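Side-chain contact in TCR alpha chain (PDB 6LIR), which forms the alpha subunit of the chicken alpha-beta T-cell receptor, which probably recognises peptide antigens presented by MHC molecules: residues L61-S64 against A65-S69. Numbering follows the deposited sequence.
Sequences LSVS and ADSRS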
ATOM      1  N   LEU A  61      15.569  12.161  14.974  1.00 31.26           N
ATOM      2  CA  LEU A  61      15.230  11.120  15.928  1.00 30.73           C
ATOM      3  C   LEU A  61      15.831  11.488  17.276  1.00 33.10           C
ATOM      4  O   LEU A  61      17.012  11.837  17.356  1.00 35.23           O
ATOM      5  CB  LEU A  61      15.758   9.765  15.458  1.00 34.21           C
ATOM      6  CG  LEU A  61      15.874   8.678  16.522  1.00 32.46           C
ATOM      7  CD1 LEU A  61      14.493   8.174  16.902  1.00 30.57           C
ATOM      8  CD2 LEU A  61      16.766   7.537  16.040  1.00 33.06           C
ATOM      9  N   SER A  62      15.022  11.412  18.329  1.00 30.21           N
ATOM     10  CA  SER A  62      15.469  11.710  19.685  1.00 31.68           C
ATOM     11  C   SER A  62      15.176  10.509  20.572  1.00 32.22           C
ATOM     12  O   SER A  62      14.034  10.041  20.637  1.00 32.77           O
ATOM     13  CB  SER A  62      14.795  12.967  20.243  1.00 35.94           C
ATOM     14  OG  SER A  62      15.224  14.145  19.571  1.00 35.77           O
ATOM     15  N   VAL A  63      16.219   9.990  21.218  1.00 31.78           N
ATOM     16  CA  VAL A  63      16.125   8.857  22.133  1.00 33.74           C
ATOM     17  C   VAL A  63      16.085   9.378  23.565  1.00 33.91           C
ATOM     18  O   VAL A  63      16.920  10.202  23.957  1.00 33.58           O
ATOM     19  CB  VAL A  63      17.308   7.890  21.940  1.00 31.71           C
ATOM     20  CG1 VAL A  63      17.331   6.831  23.045  1.00 34.78           C
ATOM     21  CG2 VAL A  63      17.253   7.239  20.570  1.00 30.31           C
ATOM     22  N   SER A  64      15.125   8.886  24.347  1.00 36.44           N
ATOM     23  CA  SER A  64      14.990   9.306  25.737  1.00 41.48           C
ATOM     24  C   SER A  64      16.244   8.966  26.535  1.00 38.28           C
ATOM     25  O   SER A  64      16.993   8.044  26.200  1.00 34.42           O
ATOM     26  CB  SER A  64      13.772   8.647  26.382  1.00 44.55           C
ATOM     27  OG  SER A  64      12.590   8.979  25.673  1.00 52.55           O
ATOM     28  N   ALA A  65      16.473   9.746  27.594  1.00 34.75           N
ATOM     29  CA  ALA A  65      17.664   9.563  28.419  1.00 36.43           C
ATOM     30  C   ALA A  65      17.753   8.144  28.971  1.00 35.44           C
ATOM     31  O   ALA A  65      18.846   7.574  29.061  1.00 39.70           O
ATOM     32  CB  ALA A  65      17.675  10.588  29.553  1.00 34.33           C
ATOM     33  N   ASP A  66      16.619   7.558  29.361  1.00 36.33           N
ATOM     34  CA  ASP A  66      16.616   6.201  29.894  1.00 38.03           C
ATOM     35  C   ASP A  66      16.554   5.132  28.809  1.00 38.58           C
ATOM     36  O   ASP A  66      16.531   3.940  29.142  1.00 36.68           O
ATOM     37  CB  ASP A  66      15.451   6.021  30.873  1.00 38.25           C
ATOM     38  CG  ASP A  66      14.093   6.132  30.203  1.00 44.05           C
ATOM     39  OD1 ASP A  66      14.030   6.488  29.005  1.00 39.05           O
ATOM     40  OD2 ASP A  66      13.080   5.866  30.882  1.00 48.80           O
ATOM     41  N   SER A  67      16.533   5.529  27.534  1.00 32.78           N
ATOM     42  CA  SER A  67      16.522   4.607  26.395  1.00 30.90           C
ATOM     43  C   SER A  67      15.317   3.669  26.410  1.00 31.26           C
ATOM     44  O   SER A  67      15.373   2.566  25.863  1.00 30.50           O
ATOM     45  CB  SER A  67      17.818   3.794  26.316  1.00 33.64           C
ATOM     46  OG  SER A  67      18.913   4.632  25.990  1.00 44.61           O
ATOM     47  N   ARG A  68      14.209   4.092  27.013  1.00 30.86           N
ATOM     48  CA  ARG A  68      12.997   3.284  27.017  1.00 31.29           C
ATOM     49  C   ARG A  68      11.912   3.870  26.125  1.00 33.91           C
ATOM     50  O   ARG A  68      10.766   3.410  26.175  1.00 34.95           O
ATOM     51  CB  ARG A  68      12.481   3.118  28.449  1.00 36.63           C
ATOM     52  CG  ARG A  68      13.477   2.402  29.365  1.00 34.15           C
ATOM     53  CD  ARG A  68      12.918   2.189  30.764  1.00 40.94           C
ATOM     54  NE  ARG A  68      13.917   1.589  31.646  1.00 40.79           N
ATOM     55  CZ  ARG A  68      14.104   0.280  31.775  1.00 41.62           C
ATOM     56  NH1 ARG A  68      13.353  -0.567  31.084  1.00 38.46           N
ATOM     57  NH2 ARG A  68      15.041  -0.181  32.594  1.00 41.96           N
ATOM     58  N   SER A  69      12.256   4.840  25.285  1.00 32.42           N
ATOM     59  CA  SER A  69      11.325   5.454  24.346  1.00 34.87           C
ATOM     60  C   SER A  69      12.126   6.275  23.350  1.00 35.75           C
ATOM     61  O   SER A  69      13.280   6.635  23.604  1.00 29.47           O
ATOM     62  CB  SER A  69      10.289   6.336  25.049  1.00 35.20           C
ATOM     63  OG  SER A  69      10.918   7.440  25.667  1.00 35.70           O
TER
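With chi1 of 65°, Asp66 sets its CG between its own backbone N and carbonyl carbon, which folds the carboxylate back over the turn instead of letting it extend from the loop. Asp66 OD1 then lies 3.4 Å from Ser64 CB and accepts a hydrogen bond from Arg68 N, at 3.1 Å. The amide comes down on OD1 from above the carboxylate plane, and this closed Asx turn links the acid to the main chain two residues further on. In the model the hydroxyls of Ser64 and Ser69 lie next to each other, but the spacing of the two oxygens is too short to be trusted, so the detail of that meeting stays doubtful.

The backbone carrying these side chains is a type I beta turn from Ser64 to Ser67, in which Ser67 N donates to Ser64 O over 2.9 Å. A second backbone bond, from Ser64 N to Ser69 O at 3.0 Å, closes the wider loop. Together they make the hairpin between strands 59-63 and 69-74, neighbouring antiparallel strands in the four-stranded sheet of the immunoglobulin V-set domain. On the inner side of the hairpin Val63 has CG1 anti to its backbone N (chi1 171°), and this methyl lies in van der Waals contact with Ser67 OG, at 4.0 Å from Val63 CG1, while the valine side chain also rests on Ile30 of strand 29-35 in the facing sheet. The outer end of the loop is joined to the segment between strands 16-21 and 29-35: Gln26 NE2 donates to Asp66 O, and the guanidinium of Arg68 reaches Pro23 O through NH1.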